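PDB 5ZLI: glutamine synthetase from Helicobacter pylori, which belongs to the glutamine synthetase family, joining a beta-grasp domain to a catalytic domain in each of the twelve chains of its assembly. Local coordinates for residues Phe98-Asp103 with Glu111-Ser116; Glu141-Asp146 with Glu223-Gln228; Asn290-Glu295 with Ala364-Arg369. All coordinates share one frame; numbering follows the deposited sequence.

Contact 1. Residues Phe98-Asp103 with Glu111-Ser116; sequences FCDVYD and EKCPRS
Asp100 packs between Cys113 and Arg115 in the densest part of this contact, where strand 94-103 lies against the start of helix 114-128. Cys113 occupies the N-cap position. A chi1 of 168° swings SG away from the backbone N and toward the strand, where it receives Val101 N in a nearly straight hydrogen bond, 3.5 Å between Val101 N and Cys113 SG at 173°. The same SG takes a weak capping bond from Ser116 N. Cysteine suits the place because its sulfur is also apolar enough to pack against Val101 CG2, 3.5 Å from SG.

Beside it the long Arg115 runs across Asp100 at about a right angle. Its guanidinium is turned only 15° from the carboxylate plane, and Arg115 NE makes a weak salt-bridge bond of 3.3 Å to Asp100 OD1. Phe98 CB sits 4.1 Å above one guanidinium face, over its centre.

The other end is looser. Glu111 and Lys112 are partly exposed: Glu111 OE2 stays 4.7 Å from Asp103 OD1 and pairs with Lys106, while Lys112 reaches Gly66 O.

Asp100 OD2 also meets Lys119, and Arg115 meets Asp243 and Asp80, so the Asp100-Arg115 strand-to-helix pair is one link in a buried network of alternating charges. The charges probably balance one another, and the network ties strand 94-103 to helix 114-128.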
loop_
_atom_site.group_PDB
_atom_site.type_symbol
_atom_site.label_atom_id
_atom_site.label_comp_id
_atom_site.label_asym_id
_atom_site.label_seq_id
_atom_site.Cartn_x
_atom_site.Cartn_y
_atom_site.Cartn_z
ATOM N N PHE B 98 6.653 -50.957 17.791
ATOM C CA PHE B 98 5.550 -51.416 16.963
ATOM C C PHE B 98 4.500 -52.164 17.782
ATOM O O PHE B 98 4.755 -52.634 18.889
ATOM C CB PHE B 98 6.052 -52.311 15.828
ATOM C CG PHE B 98 6.798 -51.581 14.745
ATOM C CD1 PHE B 98 6.102 -51.048 13.654
ATOM C CD2 PHE B 98 8.189 -51.451 14.783
ATOM C CE1 PHE B 98 6.777 -50.398 12.624
ATOM C CE2 PHE B 98 8.879 -50.786 13.754
ATOM C CZ PHE B 98 8.167 -50.264 12.679
ATOM N N CYS B 99 3.286 -52.223 17.228
ATOM C CA CYS B 99 2.174 -52.912 17.864
ATOM C C CYS B 99 1.235 -53.516 16.823
ATOM O O CYS B 99 1.169 -53.069 15.676
ATOM C CB CYS B 99 1.406 -51.966 18.793
ATOM S SG CYS B 99 2.431 -51.296 20.132
ATOM N N ASP B 100 0.552 -54.577 17.225
ATOM C CA ASP B 100 -0.626 -55.091 16.539
ATOM C C ASP B 100 -1.848 -54.921 17.420
ATOM O O ASP B 100 -1.745 -54.752 18.635
ATOM C CB ASP B 100 -0.470 -56.556 16.139
ATOM C CG ASP B 100 0.653 -56.763 15.131
ATOM O OD1 ASP B 100 0.519 -56.230 14.004
ATOM O OD2 ASP B 100 1.661 -57.450 15.457
ATOM N N VAL B 101 -3.002 -54.943 16.790
ATOM C CA VAL B 101 -4.286 -54.957 17.484
ATOM C C VAL B 101 -4.654 -56.387 17.867
ATOM O O VAL B 101 -4.613 -57.299 17.036
ATOM C CB VAL B 101 -5.372 -54.344 16.588
ATOM C CG1 VAL B 101 -6.434 -53.626 17.401
ATOM C CG2 VAL B 101 -4.716 -53.375 15.637
ATOM N N TYR B 102 -5.015 -56.592 19.127
ATOM C CA TYR B 102 -5.554 -57.876 19.557
ATOM C C TYR B 102 -7.060 -57.744 19.702
ATOM O O TYR B 102 -7.548 -56.853 20.408
ATOM C CB TYR B 102 -4.962 -58.355 20.874
ATOM C CG TYR B 102 -5.477 -59.721 21.323
ATOM C CD1 TYR B 102 -4.827 -60.892 20.942
ATOM C CD2 TYR B 102 -6.589 -59.845 22.155
ATOM C CE1 TYR B 102 -5.275 -62.157 21.367
ATOM C CE2 TYR B 102 -7.049 -61.105 22.591
ATOM C CZ TYR B 102 -6.381 -62.253 22.195
ATOM O OH TYR B 102 -6.828 -63.489 22.627
ATOM N N ASP B 103 -7.782 -58.631 19.024
ATOM C CA ASP B 103 -9.237 -58.665 19.068
ATOM C C ASP B 103 -9.618 -59.335 20.381
ATOM O O ASP B 103 -9.296 -60.507 20.601
ATOM C CB ASP B 103 -9.757 -59.431 17.843
ATOM C CG ASP B 103 -11.286 -59.429 17.714
ATOM O OD1 ASP B 103 -11.789 -59.531 16.561
ATOM O OD2 ASP B 103 -11.986 -59.341 18.745
ATOM N N GLU B 111 -8.260 -59.754 13.045
ATOM C CA GLU B 111 -8.213 -60.183 11.655
ATOM C C GLU B 111 -8.224 -59.003 10.684
ATOM O O GLU B 111 -7.918 -59.196 9.501
ATOM C CB GLU B 111 -9.357 -61.181 11.394
ATOM C CG GLU B 111 -10.784 -60.602 11.398
ATOM C CD GLU B 111 -11.853 -61.687 11.485
ATOM O OE1 GLU B 111 -11.961 -62.488 10.548
ATOM O OE2 GLU B 111 -12.595 -61.738 12.498
ATOM N N LYS B 112 -8.502 -57.785 11.163
ATOM C CA LYS B 112 -8.496 -56.588 10.323
ATOM C C LYS B 112 -7.314 -55.682 10.625
ATOM O O LYS B 112 -7.223 -54.584 10.060
ATOM C CB LYS B 112 -9.807 -55.811 10.494
ATOM C CG LYS B 112 -11.052 -56.593 10.127
ATOM C CD LYS B 112 -12.267 -55.712 9.900
ATOM C CE LYS B 112 -12.914 -55.323 11.201
ATOM N NZ LYS B 112 -14.274 -54.767 10.956
ATOM N N CYS B 113 -6.362 -56.166 11.432
ATOM C CA CYS B 113 -5.138 -55.434 11.709
ATOM C C CYS B 113 -4.161 -55.738 10.580
ATOM O O CYS B 113 -3.711 -56.878 10.462
ATOM C CB CYS B 113 -4.556 -55.836 13.060
ATOM S SG CYS B 113 -2.869 -55.223 13.322
ATOM N N PRO B 114 -3.806 -54.760 9.745
ATOM C CA PRO B 114 -2.959 -55.053 8.589
ATOM C C PRO B 114 -1.635 -55.692 8.954
ATOM O O PRO B 114 -1.157 -56.590 8.247
ATOM C CB PRO B 114 -2.760 -53.675 7.960
ATOM C CG PRO B 114 -3.873 -52.865 8.436
ATOM C CD PRO B 114 -4.143 -53.331 9.822
ATOM N N ARG B 115 -0.969 -55.179 9.984
ATOM C CA ARG B 115 0.275 -55.808 10.399
ATOM C C ARG B 115 0.042 -57.245 10.909
ATOM O O ARG B 115 0.924 -58.107 10.765
ATOM C CB ARG B 115 0.954 -54.910 11.425
ATOM C CG ARG B 115 2.361 -55.261 11.635
ATOM C CD ARG B 115 3.096 -54.304 12.532
ATOM N NE ARG B 115 3.637 -55.110 13.616
ATOM C CZ ARG B 115 4.884 -55.559 13.695
ATOM N NH1 ARG B 115 5.768 -55.258 12.763
ATOM N NH2 ARG B 115 5.241 -56.318 14.718
ATOM N N SER B 116 -1.145 -57.532 11.480
ATOM C CA SER B 116 -1.502 -58.909 11.837
ATOM C C SER B 116 -1.703 -59.764 10.589
ATOM O O SER B 116 -1.351 -60.951 10.568
ATOM C CB SER B 116 -2.764 -58.936 12.695
ATOM O OG SER B 116 -2.541 -58.479 14.013
#

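Contact 2. Residues Glu141-Asp146 with Glu223-Gln228; sequences EFFIFD and EVAQAQ
Phe143 and Gln228 have ring and amide planes nearly parallel, 16° apart, with CG rather than the amide over the ring. Gln228 CG stands over the ring face in a CH-pi contact, 3.6 Å from the Phe143 centroid and 17° off its normal. At the rim, Ala225 CB meets Phe143 CZ at 3.4 Å and Ala227 CB approaches in the ring plane; methyl groups are small enough to let the loop hug a large ring. Gln228 is extended beyond CG, and its OE1 accepts from Ala225 N (3.1 Å), while NE2 is held by Ser276 and Gly275.

The two residues form an antiparallel, non-hydrogen-bonded pair where strand 133-145 meets the beginning of strand 228-237 in the large sheet of the catalytic domain. A type I turn from Ala225 to Gln228 leads into it, and Ile144 N bonds to Ala227 O at 3.0 Å, on the far side of that pair from Glu141.

At the other end, Glu141 and Glu223 cross obliquely, their carboxylates turned 30° apart with OE2 of Glu141 3.2 Å from OE1 of Glu223. Glu230 adds a third carboxylate, a cluster consistent with a metal site, as in other glutamine synthetases. Val224 N, above the carboxylate plane, bonds to Glu223 OE2 and steadies that group.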
loop_
_atom_site.group_PDB
_atom_site.type_symbol
_atom_site.label_atom_id
_atom_site.label_comp_id
_atom_site.label_asym_id
_atom_site.label_seq_id
_atom_site.Cartn_x
_atom_site.Cartn_y
_atom_site.Cartn_z
ATOM N N GLU B 141 9.830 -43.936 -4.076
ATOM C CA GLU B 141 10.038 -42.591 -4.600
ATOM C C GLU B 141 9.074 -41.617 -3.926
ATOM O O GLU B 141 7.924 -41.961 -3.622
ATOM C CB GLU B 141 9.866 -42.565 -6.127
ATOM C CG GLU B 141 10.797 -43.549 -6.862
ATOM C CD GLU B 141 10.620 -43.605 -8.395
ATOM O OE1 GLU B 141 9.503 -43.341 -8.889
ATOM O OE2 GLU B 141 11.584 -44.008 -9.097
ATOM N N PHE B 142 9.561 -40.396 -3.701
ATOM C CA PHE B 142 8.824 -39.365 -2.991
ATOM C C PHE B 142 9.160 -38.001 -3.563
ATOM O O PHE B 142 9.915 -37.867 -4.518
ATOM C CB PHE B 142 9.141 -39.375 -1.513
ATOM C CG PHE B 142 10.587 -39.135 -1.216
ATOM C CD1 PHE B 142 11.101 -37.860 -1.197
ATOM C CD2 PHE B 142 11.417 -40.200 -0.921
ATOM C CE1 PHE B 142 12.436 -37.649 -0.916
ATOM C CE2 PHE B 142 12.710 -39.998 -0.625
ATOM C CZ PHE B 142 13.240 -38.709 -0.628
ATOM N N PHE B 143 8.547 -36.987 -2.978
ATOM C CA PHE B 143 8.687 -35.612 -3.409
ATOM C C PHE B 143 8.876 -34.748 -2.184
ATOM O O PHE B 143 8.252 -34.969 -1.145
ATOM C CB PHE B 143 7.460 -35.097 -4.162
ATOM C CG PHE B 143 7.382 -35.531 -5.585
ATOM C CD1 PHE B 143 7.966 -34.759 -6.592
ATOM C CD2 PHE B 143 6.715 -36.696 -5.927
ATOM C CE1 PHE B 143 7.901 -35.152 -7.914
ATOM C CE2 PHE B 143 6.634 -37.097 -7.251
ATOM C CZ PHE B 143 7.228 -36.327 -8.253
ATOM N N ILE B 144 9.686 -33.730 -2.318
ATOM C CA ILE B 144 9.843 -32.766 -1.261
ATOM C C ILE B 144 9.439 -31.438 -1.837
ATOM O O ILE B 144 10.098 -30.923 -2.742
ATOM C CB ILE B 144 11.258 -32.729 -0.713
ATOM C CG1 ILE B 144 11.528 -34.070 -0.023
ATOM C CG2 ILE B 144 11.432 -31.452 0.147
ATOM C CD1 ILE B 144 12.722 -34.083 0.907
ATOM N N PHE B 145 8.314 -30.932 -1.389
ATOM C CA PHE B 145 7.795 -29.669 -1.869
ATOM C C PHE B 145 8.065 -28.543 -0.868
ATOM O O PHE B 145 8.467 -28.768 0.277
ATOM C CB PHE B 145 6.306 -29.837 -2.184
ATOM C CG PHE B 145 6.019 -30.764 -3.368
ATOM C CD1 PHE B 145 6.635 -30.540 -4.617
ATOM C CD2 PHE B 145 5.126 -31.825 -3.242
ATOM C CE1 PHE B 145 6.371 -31.357 -5.704
ATOM C CE2 PHE B 145 4.846 -32.652 -4.329
ATOM C CZ PHE B 145 5.467 -32.420 -5.556
ATOM N N ASP B 146 7.896 -27.305 -1.338
ATOM C CA ASP B 146 7.943 -26.146 -0.441
ATOM C C ASP B 146 6.586 -25.855 0.167
ATOM O O ASP B 146 6.491 -25.446 1.332
ATOM C CB ASP B 146 8.452 -24.889 -1.167
ATOM C CG ASP B 146 9.852 -25.052 -1.687
ATOM O OD1 ASP B 146 10.630 -25.759 -1.006
ATOM O OD2 ASP B 146 10.187 -24.465 -2.743
ATOM N N GLU B 223 15.385 -38.140 -8.394
ATOM C CA GLU B 223 14.623 -38.919 -9.375
ATOM C C GLU B 223 14.188 -38.072 -10.572
ATOM O O GLU B 223 14.521 -36.893 -10.670
ATOM C CB GLU B 223 13.421 -39.572 -8.702
ATOM C CG GLU B 223 13.508 -41.092 -8.595
ATOM C CD GLU B 223 13.469 -41.773 -9.969
ATOM O OE1 GLU B 223 14.284 -42.696 -10.214
ATOM O OE2 GLU B 223 12.572 -41.413 -10.791
ATOM N N VAL B 224 13.376 -38.677 -11.451
ATOM C CA VAL B 224 13.116 -38.125 -12.788
ATOM C C VAL B 224 12.227 -36.876 -12.728
ATOM O O VAL B 224 12.418 -35.928 -13.497
ATOM C CB VAL B 224 12.506 -39.195 -13.715
ATOM C CG1 VAL B 224 11.969 -38.549 -14.974
ATOM C CG2 VAL B 224 13.520 -40.261 -14.035
ATOM N N ALA B 225 11.189 -36.889 -11.900
ATOM C CA ALA B 225 10.337 -35.712 -11.763
ATOM C C ALA B 225 11.048 -34.623 -10.952
ATOM O O ALA B 225 12.085 -34.846 -10.327
ATOM C CB ALA B 225 9.017 -36.071 -11.103
ATOM N N GLN B 226 10.458 -33.430 -10.955
ATOM C CA GLN B 226 11.197 -32.222 -10.598
ATOM C C GLN B 226 11.609 -32.185 -9.121
ATOM O O GLN B 226 12.724 -31.758 -8.809
ATOM C CB GLN B 226 10.378 -31.002 -10.986
ATOM C CG GLN B 226 10.029 -31.035 -12.441
ATOM C CD GLN B 226 9.292 -29.822 -12.884
ATOM O OE1 GLN B 226 9.805 -28.714 -12.827
ATOM N NE2 GLN B 226 8.055 -30.021 -13.317
ATOM N N ALA B 227 10.746 -32.564 -8.182
ATOM C CA ALA B 227 11.152 -32.500 -6.774
ATOM C C ALA B 227 11.286 -33.891 -6.165
ATOM O O ALA B 227 11.143 -34.077 -4.956
ATOM C CB ALA B 227 10.194 -31.656 -5.936
ATOM N N GLN B 228 11.583 -34.865 -6.999
ATOM C CA GLN B 228 11.433 -36.256 -6.652
ATOM C C GLN B 228 12.765 -36.817 -6.169
ATOM O O GLN B 228 13.845 -36.325 -6.525
ATOM C CB GLN B 228 10.925 -37.039 -7.860
ATOM C CG GLN B 228 10.034 -38.184 -7.477
ATOM C CD GLN B 228 9.616 -39.012 -8.649
ATOM O OE1 GLN B 228 10.161 -38.882 -9.743
ATOM N NE2 GLN B 228 8.674 -39.903 -8.425
#

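Contact 3. Residues Asn290-Glu295 with Ala364-Arg369; sequences NLFSGE and ARFEFR
Ala364 is clasped by the turn Asn290-Ser293, its carbonyl held by Asn290 and its methyl against Ser293. Asn290 ND2 donates to Ala364 O at 3.2 Å, arriving in the carbonyl plane on a lone pair, with an N-H...O angle of 150°. Asparagine fits because its amide works in both directions: OD1 accepts from Phe292 N at 2.9 Å, closing an Asx turn, and this leaves ND2 to reach across. CG anti to the backbone N (chi1 -176°) directs the amide to the neighbouring segment. The Ala364 CB meets Ser293 CB at 3.4 Å, a small methyl that fits close to the turn. Ser293 OG itself faces back to the turn and gives a 2.8 Å bond to Asn290 O, which also accepts Ser293 N, so two donors pin the type I turn.

Arg365 follows, its side chain directed away; its backbone CA approaches Phe292 CD2. Here the segment enters strand 366-368, which lies between strands 278-286 and 351-355 in the large sheet of the catalytic domain, with helix 302-313 packed against it.

At Phe366 the hydrophobic part of the contact is reached. Its CD1 comes to 3.4 Å from Phe292 CE2, the side chains crossing at about a right angle. The ring centroids of Phe292 and Phe366 are 5.4 Å apart and the planes 63° from parallel, an oblique pairing. Both rings touch Ala304 of helix 302-313, and Phe307 meets Phe292 edge-to-face.

Beyond it Phe368 packs on Val311 of the same helix, while Glu367 bonds to Arg369 and Arg354.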
loop_
_atom_site.group_PDB
_atom_site.type_symbol
_atom_site.label_atom_id
_atom_site.label_comp_id
_atom_site.label_asym_id
_atom_site.label_seq_id
_atom_site.Cartn_x
_atom_site.Cartn_y
_atom_site.Cartn_z
ATOM N N ASN B 290 17.893 -69.920 -2.902
ATOM C CA ASN B 290 17.010 -68.919 -3.471
ATOM C C ASN B 290 16.169 -69.606 -4.531
ATOM O O ASN B 290 16.626 -69.807 -5.656
ATOM C CB ASN B 290 17.811 -67.756 -4.044
ATOM C CG ASN B 290 16.925 -66.645 -4.572
ATOM O OD1 ASN B 290 15.753 -66.855 -4.878
ATOM N ND2 ASN B 290 17.475 -65.438 -4.645
ATOM N N LEU B 291 14.897 -69.838 -4.218
ATOM C CA LEU B 291 14.077 -70.622 -5.125
ATOM C C LEU B 291 13.756 -69.891 -6.422
ATOM O O LEU B 291 13.251 -70.523 -7.359
ATOM C CB LEU B 291 12.774 -71.062 -4.451
ATOM C CG LEU B 291 12.764 -72.225 -3.454
ATOM C CD1 LEU B 291 13.697 -71.964 -2.325
ATOM C CD2 LEU B 291 11.376 -72.473 -2.952
ATOM N N PHE B 292 14.071 -68.604 -6.524
ATOM C CA PHE B 292 13.748 -67.871 -7.736
ATOM C C PHE B 292 14.805 -68.041 -8.799
ATOM O O PHE B 292 14.514 -67.873 -9.982
ATOM C CB PHE B 292 13.577 -66.387 -7.423
ATOM C CG PHE B 292 12.176 -66.013 -7.076
ATOM C CD1 PHE B 292 11.362 -66.904 -6.393
ATOM C CD2 PHE B 292 11.660 -64.785 -7.447
ATOM C CE1 PHE B 292 10.058 -66.583 -6.078
ATOM C CE2 PHE B 292 10.351 -64.448 -7.128
ATOM C CZ PHE B 292 9.551 -65.357 -6.435
ATOM N N SER B 293 16.013 -68.394 -8.405
ATOM C CA SER B 293 17.104 -68.616 -9.335
ATOM C C SER B 293 17.067 -70.039 -9.881
ATOM O O SER B 293 16.979 -71.009 -9.125
ATOM C CB SER B 293 18.424 -68.352 -8.633
ATOM O OG SER B 293 18.584 -69.284 -7.589
ATOM N N GLY B 294 17.179 -70.151 -11.187
ATOM C CA GLY B 294 17.235 -71.434 -11.834
ATOM C C GLY B 294 17.713 -71.191 -13.237
ATOM O O GLY B 294 18.277 -70.133 -13.529
ATOM N N GLU B 295 17.430 -72.145 -14.135
ATOM C CA GLU B 295 17.848 -71.961 -15.522
ATOM C C GLU B 295 16.696 -72.134 -16.505
ATOM O O GLU B 295 16.926 -72.169 -17.717
ATOM C CB GLU B 295 19.048 -72.861 -15.887
ATOM C CG GLU B 295 20.316 -72.567 -15.042
ATOM C CD GLU B 295 21.049 -71.271 -15.488
ATOM O OE1 GLU B 295 21.434 -71.190 -16.679
ATOM O OE2 GLU B 295 21.237 -70.337 -14.658
ATOM N N ALA B 364 18.759 -63.390 -7.575
ATOM C CA ALA B 364 17.656 -63.601 -8.494
ATOM C C ALA B 364 16.360 -63.129 -7.850
ATOM O O ALA B 364 16.123 -63.365 -6.661
ATOM C CB ALA B 364 17.573 -65.064 -8.894
ATOM N N ARG B 365 15.556 -62.405 -8.624
ATOM C CA ARG B 365 14.414 -61.707 -8.057
ATOM C C ARG B 365 13.601 -61.116 -9.189
ATOM O O ARG B 365 14.092 -60.946 -10.308
ATOM C CB ARG B 365 14.851 -60.586 -7.107
ATOM C CG ARG B 365 14.837 -59.222 -7.774
ATOM C CD ARG B 365 15.829 -58.273 -7.194
ATOM N NE ARG B 365 16.615 -57.643 -8.247
ATOM C CZ ARG B 365 17.701 -56.914 -8.013
ATOM N NH1 ARG B 365 18.103 -56.743 -6.760
ATOM N NH2 ARG B 365 18.382 -56.367 -9.020
ATOM N N PHE B 366 12.360 -60.776 -8.878
ATOM C CA PHE B 366 11.583 -59.897 -9.735
ATOM C C PHE B 366 11.510 -58.503 -9.118
ATOM O O PHE B 366 11.790 -58.309 -7.932
ATOM C CB PHE B 366 10.168 -60.429 -9.938
ATOM C CG PHE B 366 10.107 -61.737 -10.632
ATOM C CD1 PHE B 366 9.612 -62.851 -9.987
ATOM C CD2 PHE B 366 10.487 -61.849 -11.961
ATOM C CE1 PHE B 366 9.516 -64.072 -10.654
ATOM C CE2 PHE B 366 10.400 -63.068 -12.632
ATOM C CZ PHE B 366 9.912 -64.180 -11.977
ATOM N N GLU B 367 11.151 -57.525 -9.943
ATOM C CA GLU B 367 10.748 -56.209 -9.460
ATOM C C GLU B 367 9.383 -55.858 -10.040
ATOM O O GLU B 367 9.213 -55.832 -11.265
ATOM C CB GLU B 367 11.780 -55.142 -9.808
ATOM C CG GLU B 367 11.245 -53.715 -9.662
ATOM C CD GLU B 367 12.130 -52.692 -10.350
ATOM O OE1 GLU B 367 13.285 -52.490 -9.893
ATOM O OE2 GLU B 367 11.691 -52.144 -11.388
ATOM N N PHE B 368 8.390 -55.659 -9.168
ATOM C CA PHE B 368 7.049 -55.249 -9.600
ATOM C C PHE B 368 6.951 -53.726 -9.572
ATOM O O PHE B 368 7.075 -53.104 -8.507
ATOM C CB PHE B 368 5.970 -55.883 -8.724
ATOM C CG PHE B 368 6.100 -57.374 -8.615
ATOM C CD1 PHE B 368 5.699 -58.207 -9.642
ATOM C CD2 PHE B 368 6.679 -57.947 -7.495
ATOM C CE1 PHE B 368 5.847 -59.586 -9.519
ATOM C CE2 PHE B 368 6.808 -59.305 -7.382
ATOM C CZ PHE B 368 6.408 -60.122 -8.379
ATOM N N ARG B 369 6.728 -53.134 -10.739
ATOM C CA ARG B 369 6.782 -51.691 -10.886
ATOM C C ARG B 369 5.425 -51.018 -10.731
ATOM O O ARG B 369 5.372 -49.785 -10.715
ATOM C CB ARG B 369 7.385 -51.313 -12.239
ATOM C CG ARG B 369 8.775 -51.831 -12.467
ATOM C CD ARG B 369 9.263 -51.451 -13.848
ATOM N NE ARG B 369 9.237 -50.005 -14.095
ATOM C CZ ARG B 369 10.124 -49.140 -13.596
ATOM N NH1 ARG B 369 11.112 -49.552 -12.811
ATOM N NH2 ARG B 369 10.027 -47.851 -13.880
#

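Read from the N terminus, the three contacts follow in series: none nests in or crosses another. Contact 1 closes a short loop of seven intervening residues, and joins strand 94-103 of the beta-grasp sheet to helix 114-128. That helix leads directly into strand 133-145, where contact 2 begins; it closes much later, after 76 residues. Contact 3 then spans 68 residues between the turn that begins at the end of strand 289-290 and strand 366-368. Contacts 2 and 3 reach the same large sheet of the catalytic domain, their nearest atoms about 6 Å apart, whereas contacts 1 and 2 lie on opposite sides of the chain's centre, about 32 Å between centres.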